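Local structure of putative N-acetylmuramoyl-L-alanine amidase (Enterococcus phage phiM1EF22, 7D55) at residues Leu4-Ile9 with Trp23-Cys28; Asn32-Ser37 with Pro80-Thr85. The protein is a phage lysin whose tetrameric cell-binding domain, the part described here, probably attaches the putative amidase to the enterococcal cell wall. One frame throughout, in Å; residues are numbered along the deposited sequence. Where two conformers were deposited one is given.

Interaction 1 (Leu4-Ile9 with Trp23-Cys28); sequences LYERPI and WTVMFC
Tyr5 and Met26 exchange two backbone hydrogen bonds, and Arg7 and Thr24 exchange two more. This is the antiparallel pairing of strands 3-9 and 22-28 in a mixed beta sheet. The shortest bond runs from Met26 N to Tyr5 O, 2.7 Å. Between these pairs the non-hydrogen-bonded positions add CA-H...O contacts, such as Glu6 CA to Thr24 O at 3.2 Å. Arg7 also folds back on its own strand: NH1 donates to Pro8 O, 2.8 Å away, in the guanidinium plane and on a carbonyl lone pair. Its NH2 makes a salt bridge with Glu76 OE1, and Glu76 OE2 is hydrogen-bonded to Tyr5 OH.

On the Tyr5, Arg7 and Met26 face, Tyr5 CG sits between the backbone N and the carbonyl carbon (chi1 64°). This carries the ring across to Met26, whose CB makes a CH-pi contact over the face of the Tyr5 ring. Met26 CG meets Arg7 CG at 3.5 Å. On the other face, Leu4 CD2 reaches both Val25 CG1 and Phe27 CB, and helix 39-53 packs against Leu4 and Phe27. At the far end Pro8 CG makes a CH-pi contact over the face of Trp23, 3.9 Å from the centroid of its six-membered ring.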
ATOM      1  N   LEU A   4       5.764  13.703  -3.327  1.00  8.96           N
ATOM      2  CA  LEU A   4       4.967  14.697  -4.029  1.00  9.15           C
ATOM      3  C   LEU A   4       5.775  15.188  -5.217  1.00  8.69           C
ATOM      4  O   LEU A   4       7.008  15.239  -5.167  1.00  8.73           O
ATOM      5  CB  LEU A   4       4.658  15.891  -3.124  1.00  8.91           C
ATOM      6  CG  LEU A   4       3.732  15.586  -1.940  1.00  9.99           C
ATOM      7  CD1 LEU A   4       3.843  16.660  -0.854  1.00 10.30           C
ATOM      8  CD2 LEU A   4       2.300  15.455  -2.442  1.00 10.97           C
ATOM      9  N   TYR A   5       5.080  15.551  -6.290  1.00  9.18           N
ATOM     10  CA  TYR A   5       5.751  16.078  -7.472  1.00  9.01           C
ATOM     11  C   TYR A   5       4.754  16.929  -8.237  1.00  8.62           C
ATOM     12  O   TYR A   5       3.560  16.942  -7.937  1.00  9.48           O
ATOM     13  CB  TYR A   5       6.326  14.958  -8.360  1.00  8.83           C
ATOM     14  CG  TYR A   5       5.286  14.043  -8.971  1.00  8.69           C
ATOM     15  CD1 TYR A   5       4.775  12.966  -8.259  1.00  9.33           C
ATOM     16  CD2 TYR A   5       4.827  14.250 -10.273  1.00  8.52           C
ATOM     17  CE1 TYR A   5       3.828  12.118  -8.822  1.00  9.18           C
ATOM     18  CE2 TYR A   5       3.882  13.398 -10.851  1.00  7.79           C
ATOM     19  CZ  TYR A   5       3.388  12.342 -10.117  1.00  8.84           C
ATOM     20  OH  TYR A   5       2.442  11.506 -10.674  1.00  9.75           O
ATOM     21  N   GLU A   6       5.255  17.644  -9.237  1.00  9.68           N
ATOM     22  CA  GLU A   6       4.397  18.435 -10.105  1.00  9.55           C
ATOM     23  C   GLU A   6       4.484  17.901 -11.526  1.00  9.70           C
ATOM     24  O   GLU A   6       5.537  17.422 -11.951  1.00 10.28           O
ATOM     25  CB  GLU A   6       4.830  19.900 -10.080  1.00 11.55           C
ATOM     26  CG  GLU A   6       4.529  20.575  -8.752  1.00 13.91           C
ATOM     27  CD  GLU A   6       5.121  21.966  -8.654  1.00 19.04           C
ATOM     28  OE1 GLU A   6       5.934  22.212  -7.747  1.00 24.80           O
ATOM     29  OE2 GLU A   6       4.779  22.817  -9.482  1.00 19.66           O
ATOM     30  N   ARG A   7       3.380  17.999 -12.268  1.00  9.31           N
ATOM     31  CA  ARG A   7       3.343  17.522 -13.643  1.00  8.57           C
ATOM     32  C   ARG A   7       2.291  18.309 -14.416  1.00  7.95           C
ATOM     33  O   ARG A   7       1.395  18.924 -13.812  1.00  8.70           O
ATOM     34  CB  ARG A   7       3.076  16.007 -13.706  1.00  8.43           C
ATOM     35  CG  ARG A   7       1.755  15.581 -13.096  1.00  9.06           C
ATOM     36  CD  ARG A   7       0.744  15.225 -14.176  1.00 11.25           C
ATOM     37  NE  ARG A   7       1.177  14.044 -14.918  1.00 12.44           N
ATOM     38  CZ  ARG A   7       1.367  13.986 -16.235  1.00 11.97           C
ATOM     39  NH1 ARG A   7       1.145  15.052 -17.004  1.00 11.98           N
ATOM     40  NH2 ARG A   7       1.773  12.843 -16.785  1.00 11.30           N
ATOM     41  N   PRO A   8       2.384  18.345 -15.748  1.00  8.41           N
ATOM     42  CA  PRO A   8       1.475  19.200 -16.527  1.00  8.77           C
ATOM     43  C   PRO A   8       0.040  18.690 -16.565  1.00  8.94           C
ATOM     44  O   PRO A   8      -0.236  17.483 -16.520  1.00  9.30           O
ATOM     45  CB  PRO A   8       2.091  19.190 -17.932  1.00  8.68           C
ATOM     46  CG  PRO A   8       3.524  18.844 -17.710  1.00  7.35           C
ATOM     47  CD  PRO A   8       3.506  17.852 -16.576  1.00  7.83           C
ATOM     48  N   ILE A   9      -0.879  19.644 -16.712  1.00  8.88           N
ATOM     49  CA  ILE A   9      -2.307  19.374 -16.798  1.00  9.11           C
ATOM     50  C   ILE A   9      -2.911  20.373 -17.773  1.00  9.51           C
ATOM     51  O   ILE A   9      -2.443  21.509 -17.895  1.00 10.11           O
ATOM     52  CB  ILE A   9      -2.990  19.434 -15.401  1.00 10.44           C
ATOM     53  CG1 ILE A   9      -4.456  19.023 -15.483  1.00 11.48           C
ATOM     54  CG2 ILE A   9      -2.888  20.825 -14.795  1.00 11.56           C
ATOM     55  CD1 ILE A   9      -5.087  18.778 -14.126  1.00 13.29           C
ATOM     56  N   TRP A  23       0.153  23.332 -14.314  1.00  9.23           N
ATOM     57  CA  TRP A  23       0.816  22.306 -13.521  1.00  9.22           C
ATOM     58  C   TRP A  23      -0.056  21.949 -12.334  1.00  9.11           C
ATOM     59  O   TRP A  23      -0.786  22.798 -11.813  1.00 10.98           O
ATOM     60  CB  TRP A  23       2.204  22.790 -13.028  1.00  8.99           C
ATOM     61  CG  TRP A  23       3.126  23.002 -14.178  1.00 10.15           C
ATOM     62  CD1 TRP A  23       3.159  24.077 -15.014  1.00 11.40           C
ATOM     63  CD2 TRP A  23       4.112  22.086 -14.661  1.00 10.75           C
ATOM     64  NE1 TRP A  23       4.124  23.896 -15.984  1.00 12.52           N
ATOM     65  CE2 TRP A  23       4.720  22.677 -15.785  1.00 10.59           C
ATOM     66  CE3 TRP A  23       4.551  20.826 -14.245  1.00 10.71           C
ATOM     67  CZ2 TRP A  23       5.737  22.049 -16.498  1.00 10.98           C
ATOM     68  CZ3 TRP A  23       5.581  20.206 -14.952  1.00  9.80           C
ATOM     69  CH2 TRP A  23       6.150  20.815 -16.070  1.00  8.45           C
ATOM     70  N   THR A  24       0.016  20.682 -11.922  1.00  8.43           N
ATOM     71  CA  THR A  24      -0.635  20.224 -10.708  1.00  9.01           C
ATOM     72  C   THR A  24       0.331  19.403  -9.867  1.00  8.53           C
ATOM     73  O   THR A  24       1.218  18.715 -10.383  1.00  9.07           O
ATOM     74  CB  THR A  24      -1.881  19.378 -10.985  1.00 10.09           C
ATOM     75  OG1 THR A  24      -2.525  19.058  -9.739  1.00 11.27           O
ATOM     76  CG2 THR A  24      -1.512  18.084 -11.726  1.00 10.26           C
ATOM     77  N   VAL A  25       0.157  19.508  -8.553  1.00  8.79           N
ATOM     78  CA  VAL A  25       0.832  18.611  -7.630  1.00  8.37           C
ATOM     79  C   VAL A  25       0.158  17.252  -7.699  1.00  9.62           C
ATOM     80  O   VAL A  25      -1.056  17.154  -7.924  1.00 10.70           O
ATOM     81  CB  VAL A  25       0.809  19.206  -6.210  1.00  8.69           C
ATOM     82  CG1 VAL A  25       1.482  18.276  -5.218  1.00  8.71           C
ATOM     83  CG2 VAL A  25       1.514  20.535  -6.211  1.00 10.13           C
ATOM     84  N   MET A  26       0.956  16.200  -7.541  1.00  9.67           N
ATOM     85  CA  MET A  26       0.492  14.826  -7.461  1.00  8.45           C
ATOM     86  C   MET A  26       1.151  14.168  -6.258  1.00  7.56           C
ATOM     87  O   MET A  26       2.240  14.563  -5.825  1.00  8.20           O
ATOM     88  CB  MET A  26       0.906  14.017  -8.701  1.00 11.58           C
ATOM     89  CG  MET A  26       0.418  14.572 -10.042  1.00 11.84           C
ATOM     90  SD  MET A  26      -1.319  14.262 -10.431  1.00 15.63           S
ATOM     91  CE  MET A  26      -1.321  12.475 -10.606  1.00 14.11           C
ATOM     92  N   PHE A  27       0.488  13.129  -5.759  1.00  5.89           N
ATOM     93  CA  PHE A  27       0.924  12.361  -4.602  1.00  6.58           C
ATOM     94  C   PHE A  27       1.066  10.909  -5.030  1.00  8.15           C
ATOM     95  O   PHE A  27       0.123  10.317  -5.564  1.00  9.24           O
ATOM     96  CB  PHE A  27      -0.115  12.469  -3.481  1.00  7.71           C
ATOM     97  CG  PHE A  27       0.112  11.518  -2.345  1.00  9.23           C
ATOM     98  CD1 PHE A  27       1.317  11.522  -1.655  1.00 10.09           C
ATOM     99  CD2 PHE A  27      -0.900  10.660  -1.927  1.00 11.52           C
ATOM    100  CE1 PHE A  27       1.524  10.656  -0.593  1.00 11.60           C
ATOM    101  CE2 PHE A  27      -0.707   9.795  -0.868  1.00 11.30           C
ATOM    102  CZ  PHE A  27       0.510   9.799  -0.190  1.00 12.04           C
ATOM    103  N   CYS A  28       2.241  10.336  -4.804  1.00  8.90           N
ATOM    104  CA  CYS A  28       2.491   8.929  -5.081  1.00  9.24           C
ATOM    105  C   CYS A  28       2.672   8.205  -3.759  1.00  9.50           C
ATOM    106  O   CYS A  28       3.406   8.681  -2.888  1.00  9.06           O
ATOM    107  CB  CYS A  28       3.754   8.774  -5.922  1.00 11.57           C
ATOM    108  SG  CYS A  28       4.145   7.053  -6.224  1.00 15.24           S
TER

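Interaction 2 (Asn32-Ser37 with Pro80-Thr85); sequences NCRRVS and PVVGIT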
ATOM      1  N   ASN A  32      -0.266   4.092  -6.384  1.00 10.78           N
ATOM      2  CA  ASN A  32      -0.860   4.906  -7.433  1.00 10.65           C
ATOM      3  C   ASN A  32      -0.378   6.343  -7.284  1.00 10.34           C
ATOM      4  O   ASN A  32       0.234   6.717  -6.275  1.00 11.60           O
ATOM      5  CB  ASN A  32      -2.393   4.834  -7.403  1.00 12.48           C
ATOM      6  CG  ASN A  32      -2.968   5.084  -6.018  1.00 17.07           C
ATOM      7  OD1 ASN A  32      -2.577   6.020  -5.338  1.00 20.32           O
ATOM      8  ND2 ASN A  32      -3.914   4.255  -5.610  1.00 20.07           N
ATOM      9  N   CYS A  33      -0.674   7.155  -8.302  1.00  9.86           N
ATOM     10  CA  CYS A  33      -0.426   8.588  -8.273  1.00 10.27           C
ATOM     11  C   CYS A  33      -1.770   9.300  -8.345  1.00  9.67           C
ATOM     12  O   CYS A  33      -2.606   8.973  -9.197  1.00 11.91           O
ATOM     13  CB  CYS A  33       0.474   9.012  -9.439  1.00 10.96           C
ATOM     14  SG  CYS A  33       2.181   8.410  -9.278  1.00 11.76           S
ATOM     15  N   ARG A  34      -1.990  10.250  -7.444  1.00  9.47           N
ATOM     16  CA  ARG A  34      -3.277  10.913  -7.335  1.00  9.22           C
ATOM     17  C   ARG A  34      -3.063  12.414  -7.308  1.00  9.20           C
ATOM     18  O   ARG A  34      -2.093  12.900  -6.719  1.00  9.20           O
ATOM     19  CB  ARG A  34      -3.984  10.492  -6.052  1.00 11.14           C
ATOM     20  CG  ARG A  34      -5.442  10.841  -6.051  1.00 12.83           C
ATOM     21  CD  ARG A  34      -6.123  10.379  -4.766  1.00 11.79           C
ATOM     22  NE  ARG A  34      -6.204   8.923  -4.636  1.00 12.58           N
ATOM     23  CZ  ARG A  34      -7.168   8.168  -5.170  1.00 14.88           C
ATOM     24  NH1 ARG A  34      -8.124   8.717  -5.912  1.00 15.11           N
ATOM     25  NH2 ARG A  34      -7.174   6.859  -4.976  1.00 14.80           N
ATOM     26  N   ARG A  35      -3.974  13.143  -7.943  1.00 10.86           N
ATOM     27  CA  ARG A  35      -3.847  14.592  -7.999  1.00 10.53           C
ATOM     28  C   ARG A  35      -4.120  15.224  -6.641  1.00 11.35           C
ATOM     29  O   ARG A  35      -5.045  14.827  -5.924  1.00 13.36           O
ATOM     30  CB  ARG A  35      -4.801  15.182  -9.029  1.00  9.75           C
ATOM     31  CG  ARG A  35      -4.612  16.683  -9.177  1.00 10.99           C
ATOM     32  CD  ARG A  35      -5.658  17.300 -10.049  1.00 12.91           C
ATOM     33  NE  ARG A  35      -5.456  18.739 -10.112  1.00 13.82           N
ATOM     34  CZ  ARG A  35      -6.267  19.582 -10.733  1.00 18.40           C
ATOM     35  NH1 ARG A  35      -7.353  19.126 -11.354  1.00 18.54           N
ATOM     36  NH2 ARG A  35      -5.992  20.878 -10.730  1.00 20.88           N
ATOM     37  N   VAL A  36      -3.303  16.223  -6.302  1.00  9.96           N
ATOM     38  CA  VAL A  36      -3.451  17.042  -5.104  1.00 11.09           C
ATOM     39  C   VAL A  36      -3.883  18.417  -5.586  1.00 14.63           C
ATOM     40  O   VAL A  36      -3.170  19.050  -6.376  1.00 17.32           O
ATOM     41  CB  VAL A  36      -2.114  17.131  -4.347  1.00 10.78           C
ATOM     42  CG1 VAL A  36      -2.240  18.020  -3.126  1.00 12.36           C
ATOM     43  CG2 VAL A  36      -1.621  15.738  -3.957  1.00 11.02           C
ATOM     44  N   SER A  37      -5.043  18.894  -5.139  1.00 14.92           N
ATOM     45  CA  SER A  37      -5.594  20.106  -5.743  1.00 19.87           C
ATOM     46  C   SER A  37      -5.907  21.207  -4.742  1.00 20.12           C
ATOM     47  O   SER A  37      -6.556  22.193  -5.109  1.00 23.14           O
ATOM     48  CB  SER A  37      -6.827  19.795  -6.592  1.00 23.60           C
ATOM     49  OG  SER A  37      -7.839  19.235  -5.786  1.00 27.24           O
ATOM     50  N   PRO A  80       0.383   3.679 -11.389  1.00 12.08           N
ATOM     51  CA  PRO A  80      -0.521   4.350 -12.327  1.00 12.10           C
ATOM     52  C   PRO A  80      -1.395   5.410 -11.671  1.00 11.70           C
ATOM     53  O   PRO A  80      -1.755   5.329 -10.496  1.00 11.16           O
ATOM     54  CB  PRO A  80      -1.366   3.205 -12.884  1.00 13.01           C
ATOM     55  CG  PRO A  80      -0.485   1.996 -12.739  1.00 12.91           C
ATOM     56  CD  PRO A  80       0.249   2.210 -11.446  1.00 12.92           C
ATOM     57  N   VAL A  81      -1.733   6.414 -12.469  1.00 12.55           N
ATOM     58  CA  VAL A  81      -2.580   7.493 -11.984  0.51  4.46           C
ATOM     59  C   VAL A  81      -3.988   6.972 -11.716  1.00 13.72           C
ATOM     60  O   VAL A  81      -4.500   6.081 -12.410  1.00 14.99           O
ATOM     61  CB  VAL A  81      -2.593   8.679 -12.966  0.51  8.86           C
ATOM     62  CG1 VAL A  81      -1.174   9.129 -13.253  0.51  6.45           C
ATOM     63  CG2 VAL A  81      -3.295   8.296 -14.259  0.51  7.82           C
ATOM     64  N   VAL A  82      -4.586   7.488 -10.650  0.54 11.22           N
ATOM     65  CA  VAL A  82      -5.962   7.169 -10.303  0.54 12.63           C
ATOM     66  C   VAL A  82      -6.735   8.468 -10.148  0.54  7.99           C
ATOM     67  O   VAL A  82      -6.168   9.527  -9.865  0.54 12.83           O
ATOM     68  CB  VAL A  82      -6.071   6.319  -9.018  0.54 13.24           C
ATOM     69  CG1 VAL A  82      -5.530   4.921  -9.261  0.54 42.79           C
ATOM     70  CG2 VAL A  82      -5.340   6.992  -7.875  0.54  8.62           C
ATOM     71  N   GLY A  83      -8.044   8.378 -10.350  1.00 12.72           N
ATOM     72  CA  GLY A  83      -8.943   9.477 -10.063  1.00 13.96           C
ATOM     73  C   GLY A  83      -8.913  10.628 -11.042  1.00 14.95           C
ATOM     74  O   GLY A  83      -9.560  11.650 -10.784  1.00 16.00           O
ATOM     75  N   ILE A  84      -8.187  10.503 -12.152  1.00 15.78           N
ATOM     76  CA  ILE A  84      -8.074  11.577 -13.136  1.00 16.30           C
ATOM     77  C   ILE A  84      -7.728  10.920 -14.463  1.00 18.65           C
ATOM     78  O   ILE A  84      -7.131   9.844 -14.494  1.00 19.68           O
ATOM     79  CB  ILE A  84      -7.007  12.611 -12.684  1.00 17.57           C
ATOM     80  CG1 ILE A  84      -6.914  13.810 -13.632  1.00 18.10           C
ATOM     81  CG2 ILE A  84      -5.647  11.972 -12.567  1.00 17.14           C
ATOM     82  CD1 ILE A  84      -6.015  14.903 -13.102  1.00 19.05           C
ATOM     83  N   THR A  85      -8.141  11.546 -15.563  1.00 19.33           N
ATOM     84  CA  THR A  85      -7.846  10.989 -16.877  1.00 21.98           C
ATOM     85  C   THR A  85      -6.509  11.515 -17.399  1.00 21.14           C
ATOM     86  O   THR A  85      -6.078  12.630 -17.076  1.00 19.11           O
ATOM     87  CB  THR A  85      -8.965  11.281 -17.884  1.00 24.65           C
ATOM     88  OG1 THR A  85      -8.906  12.651 -18.278  1.00 28.00           O
ATOM     89  CG2 THR A  85     -10.333  11.006 -17.279  1.00 24.25           C
TER
HETATM   90  O   HOH W   1      -6.365  12.127  -9.130  1.00 16.11           O
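Residues 32-35 and 80-84 run in roughly the same direction, 29° apart, and Cys33 pairs with Val81 as a short parallel bridge at the edge of this chain's sheet. Cys33 uses both backbone polar groups here. Its N donates to Pro80 O, 3.1 Å away, from well above the carbonyl plane. Its O accepts Val82 N at 2.9 Å and lies 3.2 Å from Val81 CA in a CA-H...O contact. Further along, a water replaces direct pairing: it accepts from Arg35 N and donates to Val82 O, 2.7 Å from it.

In the conformer given, Val82 CG2 lies over the centre of the Arg34 guanidinium, 3.4 Å from NH2. Arg34 CG is anti to the backbone N (chi1 -165°), and the bend at chi3 brings the flat group over the methyl. The Asn32 side chain crosses this Val82 conformer at about a right angle, with CG 3.6 Å from Val82 CG2, and Val82 CG1 meets Asn32 CB. On the Cys33 and Val81 face, Cys33 CB touches CG1 of one Val81 conformer, and helix 71-78 borders both side chains. Arg35 extends past Ile84, its CD 3.9 Å from Ile84 CD1. Arg35 NE is hydrogen-bonded to Thr24 OG1.

Arg34 also packs on Val78 of a second subunit, and Pro80 on Arg34 of a third, so this edge faces subunit interfaces of the tetramer. Between the two segments, two backbone bonds and a bridging water supply the polar links. Arg34 offers its guanidinium face and Arg35 its aliphatic CD to nonpolar partners, without charge pairing, so strand 81-82 is probably held loosely.

The two contacts belong to one mixed sheet, and their centres are about 9 Å apart. Interaction 1 pairs strands 3-9 and 22-28 near the centre of the chain. Interaction 2 joins strand 33-36 to the short, weakly bonded strand at about 81-82, nearer the surface. Strands 22-28 and 33-36 are sheet neighbours. Phe27 N to Arg34 O, 2.8 Å, and Val36 N to Val25 O are probable hydrogen bonds between the contacts. Along the chain, interaction 1 is complete before interaction 2 begins. The segments of interaction 2 are separated by helices 39-53 and 71-78. Strand 81-82 thus brings the late part of the chain back to the sheet begun by the early strands.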